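Local coordinates for protein carbohydrate kinase, FGGY (Rhodospirillum rubrum, PDB 3IFR) that probably phosphorylates D-xylulose with ATP, as a xylulose kinase of the FGGY carbohydrate kinase family, at residues A[282-287]-A[392-397]; A[259-264]-A[271-276]. All coordinates share one frame; numbering follows the deposited sequence.

Interaction 1 of 2, residues A[282-287]-A[392-397]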
ATOM      1  N   PRO A 282      -7.077  10.367  12.763  1.00 47.13           N
ATOM      2  CA  PRO A 282      -8.080  10.685  11.742  1.00 43.68           C
ATOM      3  C   PRO A 282      -7.450  10.887  10.389  1.00 39.94           C
ATOM      4  O   PRO A 282      -8.141  10.931   9.377  1.00 45.08           O
ATOM      5  CB  PRO A 282      -8.634  12.031  12.223  1.00 43.62           C
ATOM      6  CG  PRO A 282      -8.494  11.977  13.712  1.00 44.32           C
ATOM      7  CD  PRO A 282      -7.266  11.165  13.994  1.00 44.32           C
ATOM      8  N   ARG A 283      -6.140  11.028  10.366  1.00 40.97           N
ATOM      9  CA  ARG A 283      -5.478  11.594   9.197  1.00 43.35           C
ATOM     10  C   ARG A 283      -4.700  10.535   8.409  1.00 40.95           C
ATOM     11  O   ARG A 283      -4.419  10.708   7.220  1.00 41.34           O
ATOM     12  CB  ARG A 283      -4.568  12.753   9.658  1.00 39.09           C
ATOM     13  CG  ARG A 283      -5.344  13.923  10.279  1.00 41.42           C
ATOM     14  CD  ARG A 283      -4.465  14.958  11.002  1.00 37.19           C
ATOM     15  NE  ARG A 283      -4.242  14.583  12.393  1.00 38.64           N
ATOM     16  CZ  ARG A 283      -3.436  15.224  13.244  1.00 43.68           C
ATOM     17  NH1 ARG A 283      -3.318  14.787  14.487  1.00 44.93           N
ATOM     18  NH2 ARG A 283      -2.745  16.300  12.870  1.00 45.42           N
ATOM     19  N   LEU A 284      -4.410   9.426   9.086  1.00 36.88           N
ATOM     20  CA  LEU A 284      -3.403   8.450   8.679  1.00 33.86           C
ATOM     21  C   LEU A 284      -3.909   7.096   9.144  1.00 35.50           C
ATOM     22  O   LEU A 284      -4.467   7.000  10.244  1.00 40.57           O
ATOM     23  CB  LEU A 284      -2.100   8.744   9.414  1.00 31.11           C
ATOM     24  CG  LEU A 284      -1.370   9.995   8.925  1.00 34.72           C
ATOM     25  CD1 LEU A 284      -0.187  10.311   9.823  1.00 32.91           C
ATOM     26  CD2 LEU A 284      -0.912   9.831   7.478  1.00 33.22           C
ATOM     27  N   TYR A 285      -3.744   6.052   8.339  1.00 31.40           N
ATOM     28  CA  TYR A 285      -4.218   4.722   8.743  1.00 28.81           C
ATOM     29  C   TYR A 285      -3.107   3.911   9.418  1.00 25.13           C
ATOM     30  O   TYR A 285      -1.942   4.090   9.127  1.00 25.19           O
ATOM     31  CB  TYR A 285      -4.723   3.937   7.529  1.00 31.02           C
ATOM     32  CG  TYR A 285      -5.070   4.795   6.309  1.00 40.00           C
ATOM     33  CD1 TYR A 285      -6.272   5.498   6.243  1.00 42.93           C
ATOM     34  CD2 TYR A 285      -4.196   4.887   5.209  1.00 34.68           C
ATOM     35  CE1 TYR A 285      -6.597   6.283   5.121  1.00 42.98           C
ATOM     36  CE2 TYR A 285      -4.517   5.662   4.086  1.00 35.71           C
ATOM     37  CZ  TYR A 285      -5.712   6.361   4.057  1.00 42.94           C
ATOM     38  OH  TYR A 285      -6.039   7.140   2.963  1.00 47.72           O
ATOM     39  N   LEU A 286      -3.476   2.979  10.274  1.00 23.33           N
ATOM     40  CA  LEU A 286      -2.489   2.177  10.933  1.00 23.68           C
ATOM     41  C   LEU A 286      -2.410   0.715  10.446  1.00 24.76           C
ATOM     42  O   LEU A 286      -3.405   0.125  10.003  1.00 19.45           O
ATOM     43  CB  LEU A 286      -2.719   2.272  12.435  1.00 22.72           C
ATOM     44  CG  LEU A 286      -1.694   1.770  13.438  1.00 28.66           C
ATOM     45  CD1 LEU A 286      -0.302   2.475  13.375  1.00 28.10           C
ATOM     46  CD2 LEU A 286      -2.311   1.896  14.818  1.00 35.52           C
ATOM     47  N   ASP A 287      -1.200   0.148  10.533  1.00 23.92           N
ATOM     48  CA  ASP A 287      -0.939  -1.268  10.245  1.00 20.41           C
ATOM     49  C   ASP A 287       0.131  -1.708  11.220  1.00 21.40           C
ATOM     50  O   ASP A 287       0.835  -0.867  11.774  1.00 20.26           O
ATOM     51  CB  ASP A 287      -0.381  -1.463   8.834  1.00 17.97           C
ATOM     52  CG  ASP A 287      -1.458  -1.521   7.757  1.00 20.28           C
ATOM     53  OD1 ASP A 287      -1.871  -0.468   7.205  1.00 19.13           O
ATOM     54  OD2 ASP A 287      -1.840  -2.644   7.393  1.00 18.29           O
ATOM     55  N   ALA A 392       4.404  16.288   8.561  1.00 22.78           N
ATOM     56  CA  ALA A 392       4.103  17.136   9.699  1.00 20.90           C
ATOM     57  C   ALA A 392       3.087  16.399  10.568  1.00 23.88           C
ATOM     58  O   ALA A 392       3.159  16.394  11.802  1.00 25.11           O
ATOM     59  CB  ALA A 392       3.543  18.525   9.231  1.00 20.29           C
ATOM     60  N   VAL A 393       2.119  15.769   9.925  1.00 23.04           N
ATOM     61  CA  VAL A 393       1.162  15.022  10.716  1.00 24.70           C
ATOM     62  C   VAL A 393       1.845  13.882  11.447  1.00 23.67           C
ATOM     63  O   VAL A 393       1.602  13.716  12.634  1.00 23.83           O
ATOM     64  CB  VAL A 393      -0.093  14.617   9.923  1.00 24.85           C
ATOM     65  CG1 VAL A 393      -0.982  13.681  10.729  1.00 28.48           C
ATOM     66  CG2 VAL A 393      -0.861  15.873   9.566  1.00 26.48           C
ATOM     67  N   LEU A 394       2.694  13.115  10.759  1.00 21.11           N
ATOM     68  CA  LEU A 394       3.407  12.018  11.417  1.00 23.49           C
ATOM     69  C   LEU A 394       4.119  12.530  12.679  1.00 26.16           C
ATOM     70  O   LEU A 394       3.972  11.991  13.788  1.00 26.37           O
ATOM     71  CB  LEU A 394       4.459  11.411  10.476  1.00 23.83           C
ATOM     72  CG  LEU A 394       4.170  10.287   9.462  1.00 27.20           C
ATOM     73  CD1 LEU A 394       2.923   9.466   9.819  1.00 21.40           C
ATOM     74  CD2 LEU A 394       4.110  10.790   8.020  1.00 23.32           C
ATOM     75  N   ASP A 395       4.875  13.603  12.478  1.00 23.29           N
ATOM     76  CA  ASP A 395       5.548  14.303  13.539  1.00 26.67           C
ATOM     77  C   ASP A 395       4.610  14.641  14.699  1.00 26.48           C
ATOM     78  O   ASP A 395       4.917  14.357  15.853  1.00 24.27           O
ATOM     79  CB  ASP A 395       6.170  15.581  12.988  1.00 28.10           C
ATOM     80  CG  ASP A 395       7.556  15.838  13.548  1.00 34.74           C
ATOM     81  OD1 ASP A 395       7.763  15.618  14.753  1.00 36.00           O
ATOM     82  OD2 ASP A 395       8.453  16.230  12.764  1.00 41.34           O
ATOM     83  N   ASP A 396       3.480  15.262  14.385  1.00 24.35           N
ATOM     84  CA  ASP A 396       2.512  15.633  15.392  1.00 28.74           C
ATOM     85  C   ASP A 396       2.065  14.452  16.237  1.00 30.86           C
ATOM     86  O   ASP A 396       1.863  14.588  17.461  1.00 28.16           O
ATOM     87  CB  ASP A 396       1.255  16.155  14.745  1.00 31.73           C
ATOM     88  CG  ASP A 396       1.331  17.604  14.424  1.00 35.10           C
ATOM     89  OD1 ASP A 396       2.433  18.187  14.543  1.00 39.68           O
ATOM     90  OD2 ASP A 396       0.271  18.151  14.023  1.00 43.14           O
ATOM     91  N   ILE A 397       1.852  13.313  15.582  1.00 27.24           N
ATOM     92  CA  ILE A 397       1.290  12.179  16.308  1.00 31.68           C
ATOM     93  C   ILE A 397       2.360  11.511  17.153  1.00 33.24           C
ATOM     94  O   ILE A 397       2.065  10.701  18.024  1.00 37.59           O
ATOM     95  CB  ILE A 397       0.689  11.092  15.411  1.00 31.97           C
ATOM     96  CG1 ILE A 397      -0.201  11.657  14.327  1.00 30.95           C
ATOM     97  CG2 ILE A 397      -0.116  10.129  16.245  1.00 37.07           C
ATOM     98  CD1 ILE A 397      -0.419  10.604  13.191  1.00 30.23           C
TER

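Interaction 2 of 2, residues A[259-264]-A[271-276]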
ATOM      1  N   GLY A 259      11.131   5.721  12.587  1.00 22.01           N
ATOM      2  CA  GLY A 259      11.532   7.016  12.063  1.00 21.93           C
ATOM      3  C   GLY A 259      11.842   6.986  10.582  1.00 20.51           C
ATOM      4  O   GLY A 259      11.945   8.031   9.973  1.00 19.54           O
ATOM      5  N   ASP A 260      11.996   5.788  10.025  1.00 19.71           N
ATOM      6  CA  ASP A 260      12.178   5.582   8.598  1.00 20.49           C
ATOM      7  C   ASP A 260      10.898   5.913   7.862  1.00 19.68           C
ATOM      8  O   ASP A 260       9.840   5.481   8.274  1.00 21.55           O
ATOM      9  CB  ASP A 260      12.500   4.112   8.301  1.00 21.55           C
ATOM     10  CG  ASP A 260      13.889   3.724   8.743  1.00 20.86           C
ATOM     11  OD1 ASP A 260      14.626   4.650   9.116  1.00 21.99           O
ATOM     12  OD2 ASP A 260      14.248   2.514   8.696  1.00 20.31           O
ATOM     13  N   VAL A 261      11.006   6.623   6.742  1.00 19.27           N
ATOM     14  CA  VAL A 261       9.843   7.012   5.966  1.00 19.52           C
ATOM     15  C   VAL A 261      10.044   6.709   4.489  1.00 19.94           C
ATOM     16  O   VAL A 261      11.057   7.078   3.906  1.00 22.75           O
ATOM     17  CB  VAL A 261       9.557   8.529   6.106  1.00 19.16           C
ATOM     18  CG1 VAL A 261       8.323   8.909   5.349  1.00 18.58           C
ATOM     19  CG2 VAL A 261       9.455   8.942   7.580  1.00 17.62           C
ATOM     20  N   LEU A 262       9.071   6.050   3.879  1.00 19.69           N
ATOM     21  CA  LEU A 262       9.082   5.834   2.449  1.00 19.83           C
ATOM     22  C   LEU A 262       8.113   6.801   1.791  1.00 22.26           C
ATOM     23  O   LEU A 262       6.983   7.029   2.258  1.00 23.06           O
ATOM     24  CB  LEU A 262       8.719   4.375   2.105  1.00 20.47           C
ATOM     25  CG  LEU A 262       8.619   4.170   0.588  1.00 23.00           C
ATOM     26  CD1 LEU A 262      10.022   4.276  -0.022  1.00 22.48           C
ATOM     27  CD2 LEU A 262       7.983   2.870   0.205  1.00 20.93           C
ATOM     28  N   LEU A 263       8.553   7.377   0.690  1.00 23.23           N
ATOM     29  CA  LEU A 263       7.701   8.241  -0.088  1.00 22.19           C
ATOM     30  C   LEU A 263       7.597   7.627  -1.460  1.00 23.91           C
ATOM     31  O   LEU A 263       8.589   7.575  -2.188  1.00 24.78           O
ATOM     32  CB  LEU A 263       8.358   9.595  -0.222  1.00 25.11           C
ATOM     33  CG  LEU A 263       8.123  10.725   0.760  1.00 26.51           C
ATOM     34  CD1 LEU A 263       7.613  10.281   2.142  1.00 21.77           C
ATOM     35  CD2 LEU A 263       9.426  11.447   0.804  1.00 21.81           C
ATOM     36  N   LYS A 264       6.388   7.224  -1.830  1.00 22.95           N
ATOM     37  CA  LYS A 264       6.151   6.395  -3.004  1.00 26.81           C
ATOM     38  C   LYS A 264       5.520   7.259  -4.064  1.00 28.50           C
ATOM     39  O   LYS A 264       4.352   7.638  -3.944  1.00 28.84           O
ATOM     40  CB  LYS A 264       5.178   5.273  -2.629  1.00 27.74           C
ATOM     41  CG  LYS A 264       5.350   3.981  -3.392  1.00 34.93           C
ATOM     42  CD  LYS A 264       4.798   2.787  -2.591  1.00 35.50           C
ATOM     43  CE  LYS A 264       4.882   1.484  -3.401  1.00 36.23           C
ATOM     44  NZ  LYS A 264       4.467   1.702  -4.820  1.00 40.76           N
ATOM     45  N   ILE A 271       2.620   7.144   1.730  1.00 25.44           N
ATOM     46  CA  ILE A 271       3.674   7.430   2.668  1.00 24.36           C
ATOM     47  C   ILE A 271       3.577   6.415   3.790  1.00 23.12           C
ATOM     48  O   ILE A 271       2.507   6.202   4.336  1.00 23.60           O
ATOM     49  CB  ILE A 271       3.581   8.895   3.140  1.00 26.46           C
ATOM     50  CG1 ILE A 271       4.591   9.186   4.249  1.00 21.64           C
ATOM     51  CG2 ILE A 271       2.141   9.252   3.561  1.00 22.99           C
ATOM     52  CD1 ILE A 271       4.599  10.667   4.591  1.00 23.15           C
ATOM     53  N   ILE A 272       4.688   5.749   4.086  1.00 21.76           N
ATOM     54  CA  ILE A 272       4.685   4.606   4.983  1.00 21.02           C
ATOM     55  C   ILE A 272       5.844   4.889   5.920  1.00 24.93           C
ATOM     56  O   ILE A 272       6.902   5.339   5.478  1.00 23.15           O
ATOM     57  CB  ILE A 272       4.934   3.276   4.222  1.00 21.56           C
ATOM     58  CG1 ILE A 272       4.163   3.256   2.892  1.00 24.99           C
ATOM     59  CG2 ILE A 272       4.587   2.081   5.078  1.00 20.22           C
ATOM     60  CD1 ILE A 272       3.966   1.832   2.246  1.00 26.25           C
ATOM     61  N   VAL A 273       5.640   4.667   7.212  1.00 21.88           N
ATOM     62  CA  VAL A 273       6.619   5.065   8.204  1.00 21.76           C
ATOM     63  C   VAL A 273       6.734   3.950   9.204  1.00 22.27           C
ATOM     64  O   VAL A 273       5.731   3.365   9.563  1.00 24.82           O
ATOM     65  CB  VAL A 273       6.089   6.285   8.941  1.00 24.41           C
ATOM     66  CG1 VAL A 273       6.989   6.668  10.059  1.00 25.70           C
ATOM     67  CG2 VAL A 273       5.916   7.421   7.944  1.00 27.70           C
ATOM     68  N   ALA A 274       7.942   3.622   9.641  1.00 22.22           N
ATOM     69  CA  ALA A 274       8.081   2.675  10.740  1.00 22.52           C
ATOM     70  C   ALA A 274       8.121   3.468  12.053  1.00 22.59           C
ATOM     71  O   ALA A 274       8.725   4.534  12.111  1.00 22.60           O
ATOM     72  CB  ALA A 274       9.344   1.838  10.556  1.00 22.27           C
ATOM     73  N   SER A 275       7.468   2.967  13.094  1.00 23.24           N
ATOM     74  CA  SER A 275       7.346   3.704  14.349  1.00 22.33           C
ATOM     75  C   SER A 275       7.182   2.731  15.485  1.00 22.23           C
ATOM     76  O   SER A 275       6.567   1.669  15.300  1.00 21.20           O
ATOM     77  CB  SER A 275       6.121   4.633  14.308  1.00 24.01           C
ATOM     78  OG  SER A 275       5.666   4.930  15.610  1.00 25.08           O
ATOM     79  N   ALA A 276       7.739   3.059  16.653  1.00 20.75           N
ATOM     80  CA  ALA A 276       7.477   2.248  17.843  1.00 22.38           C
ATOM     81  C   ALA A 276       6.142   2.635  18.473  1.00 26.54           C
ATOM     82  O   ALA A 276       5.681   1.986  19.404  1.00 29.18           O
ATOM     83  CB  ALA A 276       8.551   2.402  18.830  1.00 19.03           C
TER

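Interaction 1 of 2, residues A[282-287]-A[392-397]
Arg-283 and Leu-284 both reach Val-393 with CG anti to their own carbonyl carbon (chi1 -64° in Arg-283). In Val-393, CG1 stands anti to the backbone N (chi1 172°), and this methyl meets both Arg-283 and Leu-284. Val-393 CG1 lies 3.5 Å above one face of the Arg-283 guanidinium, off-centre, near the edge of the group. Val-393 CG1 is also 3.7 Å from Arg-283 CD, so it covers the aliphatic arm as well as the flat head. On the Leu-284 side, Val-393 CG1 meets Leu-284 CD1 at 3.6 Å, the two side chains running antiparallel past one another. Leu-284 CD1 touches two more residues of the helix. Leu-284 CD1 is 3.2 Å from Leu-394 CD1 and 3.4 Å from Ile-397 CD1, both tight for carbon atoms. Leu-394 is roughly perpendicular to Leu-284.

The polar side is looser. Arg-283 NH2 lies 3.7 Å from Asp-396 OD2, a long salt bridge. The carboxylate oxygen comes near the guanidinium plane at its edge, but the two planes are 55° apart. The stronger charge partner is Asp-281, which forms a salt bridge with Arg-283 NE. With an alanine at Val-393, the guanidinium face described would probably lose its methyl cover and a gap would open beside Leu-284 CD1.

The contact joins the loop between strands 269-273 and 298-301 to the C-terminal end of helix 372-397. A buried leucine fits against the helix and an exposed arginine lies across its side. This is loop-on-helix packing within the C-terminal domain of an FGGY kinase, which has the actin-like ATPase fold.

Interaction 2 of 2, residues A[259-264]-A[271-276]
Segments 259-264 and 271-276 pair through their backbones as antiparallel strands, with axes 4.7 Å apart and N-to-C directions 166° apart. Leu-262 and Ile-272 form the hydrogen-bonded pair. Leu-262 N gives a bond of 2.8 Å to Ile-272 O, and Ile-272 N returns one of 3.2 Å to Leu-262 O. Past the strand end, Ala-274 N binds Asp-260 O at 3.0 Å. Gly-259 N reaches Ala-274 O at 2.7 Å.

Together the strands make a beta hairpin, 260-265 with 269-273, in the mixed sheet of the C-terminal actin-like domain. Strand 403-407 lies on the other side of 260-265.

Val-261, Leu-263, Ile-271 and Val-273 share one face, toward helix 372-397. Val-261 and Val-273 lie side by side, CG1 of the first 3.8 Å from CG2 of the second. In Ile-271, CG1 is anti to the backbone N (chi1 174°), which puts Ile-271 CG1 alongside Leu-263 CD1, 3.8 Å away. Leu-262 and Ile-272 point to the opposite face, where Ile-272 packs on His-246 and Ala-250 of helix 245-252. Asp-260 OD2 pairs with Arg-403 and accepts from Arg-257 N and Thr-256 N.

Leu-394 ties the two contacts together. Leu-394 CD2 lies 3.5 Å from Ile-271 CD1, and Leu-394 CG lies 3.7 Å from Val-273 CG2. Leu-394 is one residue of helix 372-397 that touches both the hairpin of interaction 2 and the loop of interaction 1; Phe-387 and His-390 also meet the hairpin. The centres of the two contacts are about 11 Å apart. In the chain, the hairpin comes first, and its second strand leads into the loop that carries 282-287. Pro-401, in the loop after the helix, adds to the same apolar layer, touching both Leu-394 and Val-261. Further along the loop, Asp-287 packs on His-246, which also meets Ile-272 on the other face of the sheet.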